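Local atomic coordinates of trafficking protein B (Neisseria gonorrhoeae, PDB entry 2H1C), a protein that serves as the toxin of a type II toxin-antitoxin pair, a PIN-domain ribonuclease homologue that joins the antitoxin FitA in a promoter-binding complex. Residues T6-E11 / V22-S27; Y106-A111 / F127-A132. One frame throughout, in Å; residues are numbered along the deposited sequence.

Contact 1. Residues T6-E11 / V22-S27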
ATOM      1  N   THR A   6      -8.862  -8.478   4.852  1.00 10.51           N
ATOM      2  CA  THR A   6      -8.155  -9.290   5.834  1.00 12.40           C
ATOM      3  C   THR A   6      -9.010  -9.917   6.935  1.00 13.17           C
ATOM      4  O   THR A   6      -8.795 -11.069   7.310  1.00 15.99           O
ATOM      5  CB  THR A   6      -7.051  -8.461   6.509  1.00 16.65           C
ATOM      6  OG1 THR A   6      -6.201  -7.919   5.497  1.00 19.45           O
ATOM      7  CG2 THR A   6      -6.235  -9.314   7.455  1.00 16.63           C
ATOM      8  N   ASN A   7      -9.978  -9.168   7.454  1.00 13.20           N
ATOM      9  CA  ASN A   7     -10.785  -9.687   8.550  1.00 14.77           C
ATOM     10  C   ASN A   7     -11.690 -10.851   8.164  1.00 16.42           C
ATOM     11  O   ASN A   7     -12.122 -11.610   9.031  1.00 16.28           O
ATOM     12  CB  ASN A   7     -11.604  -8.556   9.184  1.00 16.04           C
ATOM     13  CG  ASN A   7     -12.567  -7.909   8.201  1.00 20.19           C
ATOM     14  OD1 ASN A   7     -13.498  -8.548   7.708  1.00 22.18           O
ATOM     15  ND2 ASN A   7     -12.342  -6.635   7.910  1.00 28.22           N
ATOM     16  N   VAL A   8     -11.961 -11.007   6.872  1.00 14.61           N
ATOM     17  CA  VAL A   8     -12.812 -12.099   6.413  1.00 13.10           C
ATOM     18  C   VAL A   8     -11.983 -13.361   6.181  1.00 12.28           C
ATOM     19  O   VAL A   8     -12.319 -14.427   6.687  1.00 13.34           O
ATOM     20  CB  VAL A   8     -13.573 -11.687   5.130  1.00 13.99           C
ATOM     21  CG1 VAL A   8     -14.310 -12.883   4.539  1.00 16.36           C
ATOM     22  CG2 VAL A   8     -14.564 -10.582   5.469  1.00 17.19           C
ATOM     23  N   ILE A   9     -10.880 -13.253   5.452  1.00 14.08           N
ATOM     24  CA  ILE A   9     -10.078 -14.438   5.217  1.00 14.50           C
ATOM     25  C   ILE A   9      -9.466 -14.949   6.527  1.00 15.20           C
ATOM     26  O   ILE A   9      -9.206 -16.139   6.662  1.00 15.43           O
ATOM     27  CB  ILE A   9      -8.979 -14.178   4.129  1.00 19.88           C
ATOM     28  CG1 ILE A   9      -8.227 -15.485   3.836  1.00 20.37           C
ATOM     29  CG2 ILE A   9      -8.043 -13.066   4.571  1.00 19.78           C
ATOM     30  CD1 ILE A   9      -7.210 -15.374   2.729  1.00 25.55           C
ATOM     31  N   SER A  10      -9.284 -14.062   7.507  1.00 14.07           N
ATOM     32  CA  SER A  10      -8.712 -14.449   8.804  1.00 16.87           C
ATOM     33  C   SER A  10      -9.719 -15.096   9.767  1.00 16.07           C
ATOM     34  O   SER A  10      -9.331 -15.809  10.689  1.00 17.05           O
ATOM     35  CB  SER A  10      -8.110 -13.227   9.513  1.00 19.20           C
ATOM     36  OG  SER A  10      -7.136 -12.584   8.709  1.00 27.35           O
ATOM     37  N   GLU A  11     -11.005 -14.854   9.562  1.00 14.40           N
ATOM     38  CA  GLU A  11     -12.002 -15.400  10.486  1.00 16.36           C
ATOM     39  C   GLU A  11     -11.982 -16.924  10.661  1.00 17.51           C
ATOM     40  O   GLU A  11     -12.009 -17.413  11.794  1.00 18.10           O
ATOM     41  CB  GLU A  11     -13.410 -14.933  10.104  1.00 14.80           C
ATOM     42  CG  GLU A  11     -14.538 -15.472  11.018  1.00 17.88           C
ATOM     43  CD  GLU A  11     -14.521 -14.882  12.415  1.00 21.29           C
ATOM     44  OE1 GLU A  11     -15.205 -15.444  13.310  1.00 16.19           O
ATOM     45  OE2 GLU A  11     -13.842 -13.848  12.631  1.00 19.56           O
ATOM     46  N   VAL A  22     -17.903 -18.667   7.584  1.00 14.05           N
ATOM     47  CA  VAL A  22     -17.300 -19.837   6.966  1.00 12.85           C
ATOM     48  C   VAL A  22     -18.231 -20.357   5.863  1.00 14.20           C
ATOM     49  O   VAL A  22     -17.780 -20.601   4.748  1.00 16.24           O
ATOM     50  CB  VAL A  22     -17.035 -20.927   8.001  1.00 11.38           C
ATOM     51  CG1 VAL A  22     -16.481 -22.177   7.318  1.00 17.88           C
ATOM     52  CG2 VAL A  22     -16.018 -20.395   9.029  1.00 11.49           C
ATOM     53  N   ALA A  23     -19.523 -20.514   6.169  1.00 13.88           N
ATOM     54  CA  ALA A  23     -20.486 -20.988   5.167  1.00 15.33           C
ATOM     55  C   ALA A  23     -20.538 -20.084   3.933  1.00 15.03           C
ATOM     56  O   ALA A  23     -20.633 -20.568   2.781  1.00 13.14           O
ATOM     57  CB  ALA A  23     -21.896 -21.109   5.781  1.00 14.22           C
ATOM     58  N   TRP A  24     -20.516 -18.771   4.152  1.00 13.86           N
ATOM     59  CA  TRP A  24     -20.547 -17.846   3.023  1.00 13.65           C
ATOM     60  C   TRP A  24     -19.315 -18.052   2.149  1.00 12.41           C
ATOM     61  O   TRP A  24     -19.405 -18.069   0.920  1.00 12.06           O
ATOM     62  CB  TRP A  24     -20.566 -16.389   3.492  1.00 11.94           C
ATOM     63  CG  TRP A  24     -20.563 -15.437   2.335  1.00 14.98           C
ATOM     64  CD1 TRP A  24     -21.596 -15.165   1.479  1.00 12.76           C
ATOM     65  CD2 TRP A  24     -19.443 -14.676   1.864  1.00 14.24           C
ATOM     66  NE1 TRP A  24     -21.184 -14.280   0.500  1.00 16.90           N
ATOM     67  CE2 TRP A  24     -19.870 -13.962   0.721  1.00 16.39           C
ATOM     68  CE3 TRP A  24     -18.118 -14.530   2.302  1.00 16.93           C
ATOM     69  CZ2 TRP A  24     -19.017 -13.109   0.010  1.00 19.40           C
ATOM     70  CZ3 TRP A  24     -17.271 -13.686   1.594  1.00 14.22           C
ATOM     71  CH2 TRP A  24     -17.727 -12.985   0.462  1.00 14.05           C
ATOM     72  N   LEU A  25     -18.156 -18.173   2.783  1.00 13.10           N
ATOM     73  CA  LEU A  25     -16.939 -18.376   2.012  1.00 14.25           C
ATOM     74  C   LEU A  25     -17.056 -19.661   1.179  1.00 17.10           C
ATOM     75  O   LEU A  25     -16.574 -19.719   0.048  1.00 15.73           O
ATOM     76  CB  LEU A  25     -15.729 -18.460   2.938  1.00 14.14           C
ATOM     77  CG  LEU A  25     -15.271 -17.147   3.580  1.00 13.38           C
ATOM     78  CD1 LEU A  25     -14.328 -17.471   4.737  1.00 15.24           C
ATOM     79  CD2 LEU A  25     -14.571 -16.258   2.547  1.00 13.05           C
ATOM     80  N   ASP A  26     -17.706 -20.683   1.739  1.00 17.71           N
ATOM     81  CA  ASP A  26     -17.881 -21.965   1.039  1.00 19.52           C
ATOM     82  C   ASP A  26     -18.840 -21.930  -0.146  1.00 20.51           C
ATOM     83  O   ASP A  26     -18.845 -22.846  -0.959  1.00 20.72           O
ATOM     84  CB  ASP A  26     -18.363 -23.050   2.005  1.00 21.25           C
ATOM     85  CG  ASP A  26     -17.275 -23.526   2.922  1.00 27.97           C
ATOM     86  OD1 ASP A  26     -16.088 -23.426   2.535  1.00 30.10           O
ATOM     87  OD2 ASP A  26     -17.605 -24.026   4.023  1.00 31.37           O
ATOM     88  N   SER A  27     -19.656 -20.891  -0.238  1.00 19.04           N
ATOM     89  CA  SER A  27     -20.604 -20.782  -1.337  1.00 18.27           C
ATOM     90  C   SER A  27     -19.988 -20.077  -2.543  1.00 17.53           C
ATOM     91  O   SER A  27     -20.578 -20.046  -3.624  1.00 17.89           O
ATOM     92  CB  SER A  27     -21.846 -20.008  -0.891  1.00 20.00           C
ATOM     93  OG  SER A  27     -21.555 -18.628  -0.674  1.00 19.44           O
TER

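Contact 2. Residues Y106-A111 / F127-A132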
ATOM      1  N   TYR A 106      -6.560   1.647   0.249  1.00 13.72           N
ATOM      2  CA  TYR A 106      -5.838   0.831  -0.741  1.00 15.14           C
ATOM      3  C   TYR A 106      -6.709  -0.304  -1.264  1.00 14.04           C
ATOM      4  O   TYR A 106      -6.743  -0.586  -2.468  1.00 13.84           O
ATOM      5  CB  TYR A 106      -4.580   0.218  -0.131  1.00 18.12           C
ATOM      6  CG  TYR A 106      -3.541   1.231   0.256  1.00 19.52           C
ATOM      7  CD1 TYR A 106      -2.721   1.021   1.357  1.00 24.46           C
ATOM      8  CD2 TYR A 106      -3.386   2.411  -0.474  1.00 22.16           C
ATOM      9  CE1 TYR A 106      -1.763   1.966   1.731  1.00 27.60           C
ATOM     10  CE2 TYR A 106      -2.432   3.364  -0.110  1.00 29.58           C
ATOM     11  CZ  TYR A 106      -1.628   3.134   0.995  1.00 29.18           C
ATOM     12  OH  TYR A 106      -0.700   4.083   1.372  1.00 33.22           O
ATOM     13  N   ILE A 107      -7.395  -0.963  -0.337  1.00 14.28           N
ATOM     14  CA  ILE A 107      -8.266  -2.075  -0.677  1.00 11.22           C
ATOM     15  C   ILE A 107      -9.448  -1.590  -1.484  1.00 10.76           C
ATOM     16  O   ILE A 107      -9.778  -2.183  -2.505  1.00 10.77           O
ATOM     17  CB  ILE A 107      -8.742  -2.793   0.592  1.00 13.84           C
ATOM     18  CG1 ILE A 107      -7.524  -3.360   1.331  1.00 19.77           C
ATOM     19  CG2 ILE A 107      -9.680  -3.930   0.229  1.00 12.04           C
ATOM     20  CD1 ILE A 107      -7.849  -4.043   2.624  1.00 30.03           C
ATOM     21  N   ALA A 108     -10.071  -0.496  -1.054  1.00 11.19           N
ATOM     22  CA  ALA A 108     -11.216   0.019  -1.779  1.00  9.34           C
ATOM     23  C   ALA A 108     -10.858   0.414  -3.212  1.00 12.97           C
ATOM     24  O   ALA A 108     -11.607   0.119  -4.145  1.00 14.06           O
ATOM     25  CB  ALA A 108     -11.835   1.195  -1.029  1.00 12.60           C
ATOM     26  N   ALA A 109      -9.703   1.053  -3.398  1.00 11.33           N
ATOM     27  CA  ALA A 109      -9.281   1.470  -4.740  1.00 10.97           C
ATOM     28  C   ALA A 109      -8.999   0.256  -5.639  1.00  9.95           C
ATOM     29  O   ALA A 109      -9.285   0.282  -6.839  1.00 12.15           O
ATOM     30  CB  ALA A 109      -8.024   2.366  -4.653  1.00  8.76           C
ATOM     31  N   THR A 110      -8.443  -0.804  -5.061  1.00  9.17           N
ATOM     32  CA  THR A 110      -8.159  -2.018  -5.823  1.00 10.40           C
ATOM     33  C   THR A 110      -9.478  -2.619  -6.307  1.00 10.43           C
ATOM     34  O   THR A 110      -9.618  -2.977  -7.474  1.00 10.96           O
ATOM     35  CB  THR A 110      -7.394  -3.060  -4.960  1.00 11.56           C
ATOM     36  OG1 THR A 110      -6.128  -2.508  -4.557  1.00 11.68           O
ATOM     37  CG2 THR A 110      -7.162  -4.358  -5.756  1.00  8.40           C
ATOM     38  N   ALA A 111     -10.465  -2.682  -5.414  1.00 11.89           N
ATOM     39  CA  ALA A 111     -11.767  -3.235  -5.766  1.00 11.09           C
ATOM     40  C   ALA A 111     -12.461  -2.406  -6.849  1.00 13.08           C
ATOM     41  O   ALA A 111     -12.994  -2.954  -7.813  1.00 14.41           O
ATOM     42  CB  ALA A 111     -12.650  -3.317  -4.521  1.00  9.67           C
ATOM     43  N   PHE A 127     -18.169   2.192   2.267  1.00 30.69           N
ATOM     44  CA  PHE A 127     -19.391   2.850   1.841  1.00 32.53           C
ATOM     45  C   PHE A 127     -19.019   4.263   1.399  1.00 32.46           C
ATOM     46  O   PHE A 127     -19.503   4.755   0.379  1.00 33.70           O
ATOM     47  CB  PHE A 127     -20.398   2.896   2.988  1.00 34.10           C
ATOM     48  CG  PHE A 127     -21.240   1.661   3.098  1.00 37.55           C
ATOM     49  CD1 PHE A 127     -21.918   1.174   1.985  1.00 40.02           C
ATOM     50  CD2 PHE A 127     -21.395   1.009   4.316  1.00 38.70           C
ATOM     51  CE1 PHE A 127     -22.739   0.059   2.083  1.00 40.18           C
ATOM     52  CE2 PHE A 127     -22.218  -0.110   4.425  1.00 39.49           C
ATOM     53  CZ  PHE A 127     -22.890  -0.583   3.305  1.00 39.37           C
ATOM     54  N   ALA A 128     -18.132   4.898   2.160  1.00 31.65           N
ATOM     55  CA  ALA A 128     -17.680   6.250   1.850  1.00 31.28           C
ATOM     56  C   ALA A 128     -16.841   6.287   0.571  1.00 30.73           C
ATOM     57  O   ALA A 128     -16.744   7.322  -0.093  1.00 29.81           O
ATOM     58  CB  ALA A 128     -16.884   6.811   3.023  1.00 31.09           C
ATOM     59  N   ALA A 129     -16.240   5.154   0.224  1.00 29.55           N
ATOM     60  CA  ALA A 129     -15.426   5.059  -0.985  1.00 30.48           C
ATOM     61  C   ALA A 129     -16.328   4.801  -2.192  1.00 31.12           C
ATOM     62  O   ALA A 129     -15.860   4.752  -3.329  1.00 31.25           O
ATOM     63  CB  ALA A 129     -14.404   3.930  -0.842  1.00 28.43           C
ATOM     64  N   ASP A 130     -17.625   4.643  -1.943  1.00 32.51           N
ATOM     65  CA  ASP A 130     -18.573   4.380  -3.022  1.00 32.34           C
ATOM     66  C   ASP A 130     -18.218   3.095  -3.770  1.00 30.62           C
ATOM     67  O   ASP A 130     -18.292   3.033  -5.003  1.00 32.16           O
ATOM     68  CB  ASP A 130     -18.603   5.559  -4.006  1.00 40.00           C
ATOM     69  CG  ASP A 130     -19.440   6.725  -3.499  1.00 45.23           C
ATOM     70  OD1 ASP A 130     -20.680   6.567  -3.396  1.00 47.53           O
ATOM     71  OD2 ASP A 130     -18.860   7.798  -3.206  1.00 48.30           O
ATOM     72  N   VAL A 131     -17.811   2.073  -3.024  1.00 24.75           N
ATOM     73  CA  VAL A 131     -17.471   0.789  -3.630  1.00 23.76           C
ATOM     74  C   VAL A 131     -18.443  -0.243  -3.069  1.00 20.37           C
ATOM     75  O   VAL A 131     -18.847  -0.145  -1.913  1.00 19.41           O
ATOM     76  CB  VAL A 131     -16.010   0.366  -3.301  1.00 23.30           C
ATOM     77  CG1 VAL A 131     -15.722  -1.008  -3.866  1.00 27.25           C
ATOM     78  CG2 VAL A 131     -15.037   1.373  -3.896  1.00 26.44           C
ATOM     79  N   ALA A 132     -18.836  -1.213  -3.888  1.00 18.12           N
ATOM     80  CA  ALA A 132     -19.770  -2.242  -3.429  1.00 19.28           C
ATOM     81  C   ALA A 132     -19.147  -3.037  -2.284  1.00 19.60           C
ATOM     82  O   ALA A 132     -17.943  -3.323  -2.292  1.00 17.14           O
ATOM     83  CB  ALA A 132     -20.124  -3.169  -4.567  1.00 19.95           C
TER

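Contact 1. Residues T6-E11 / V22-S27
V8 meets W24 and L25 where two N-terminal helices of the PIN domain, 6-9 and 19-27, pack together beside the central parallel sheet. The contact is apolar and small, about 137 Å² counting both sides. Among the side-chain atoms of V8, CG1 does the touching: it lies 3.9 Å from CD2 of L25 and 4.3 Å from CZ3 of W24, on the six-membered ring of the indole. V8 holds CG1 anti to its backbone N (chi1 172°), and this swings the methyl across to helix 19-27. The side chains of V8 and L25 run at a slant to each other, and the other L25 methyl, CD1, comes within 4.1 Å of V8 O. Around this patch, W24 and L25 also rest on L4 of strand 2-4, while P136 touches both V8 and W24. The bound peptide packs its backbone against V22 and L25 and is hydrogen-bonded to D26 OD1. The side chain of V8 is about 5 Å from that of D5, a predicted magnesium ligand.

Two serines also bond within their own segments. S27 OG and S27 N both donate to W24 O, so that carbonyl is gripped twice. T6 O also takes two bonds from S10, OG at 2.6 Å and N, which reach it from opposite faces of its plane.

Contact 2. Residues Y106-A111 / F127-A132
Helix 102-114 of the PIN domain packs here against the Schellman motif that ends helix 124-128 and the chain leading on to strand 133-134. D130 forms the turn with a positive phi of 60°, and its N bonds back to F127 O at 3.0 Å. Just before D130, A129 brings its CB to 3.8 Å from CB of A108, methyl against methyl. Just after it, V131 reaches A108 and A111, one turn apart, with its two branches. Its CG1, placed anti to the backbone N (chi1 176°), touches CB of A111 at 3.9 Å, while CG2 lies 3.7 Å from A108 O. The alanines let the backbones come close, with 6.6 Å between CA of A108 and CA of V131. I89 and I100 also pack on A129, and K112 NZ is hydrogen-bonded to A129 O. Away from the interface, T110, part of an observed magnesium site, donates from OG1 to Y106 O at 2.9 Å; T110 N bonds to the same oxygen from the opposite face of its plane. This is helix-on-turn packing in a parallel α/β PIN-domain fold, where the Schellman turn leads to strand 133-134, outermost in the sheet within this chain.

How the contacts relate
Contact 1 closes before contact 2 opens along the chain, and the two lie in series within one PIN domain. Their centres are 19 Å apart; their nearest atoms come to about 5 Å without touching. The parallel sheet ties them together: contact 1 follows strand 2-4 in the chain and packs on it, whereas contact 2 brackets strand 117-119, its neighbour, and leads into strand 133-134. Each also lies near predicted magnesium ligands, since D5 directly precedes helix 6-9 and D104 sits on helix 102-114. I107 touches D5, so the two helices converge on the probable metal-binding region, while the bound peptide reaches the contact 1 side.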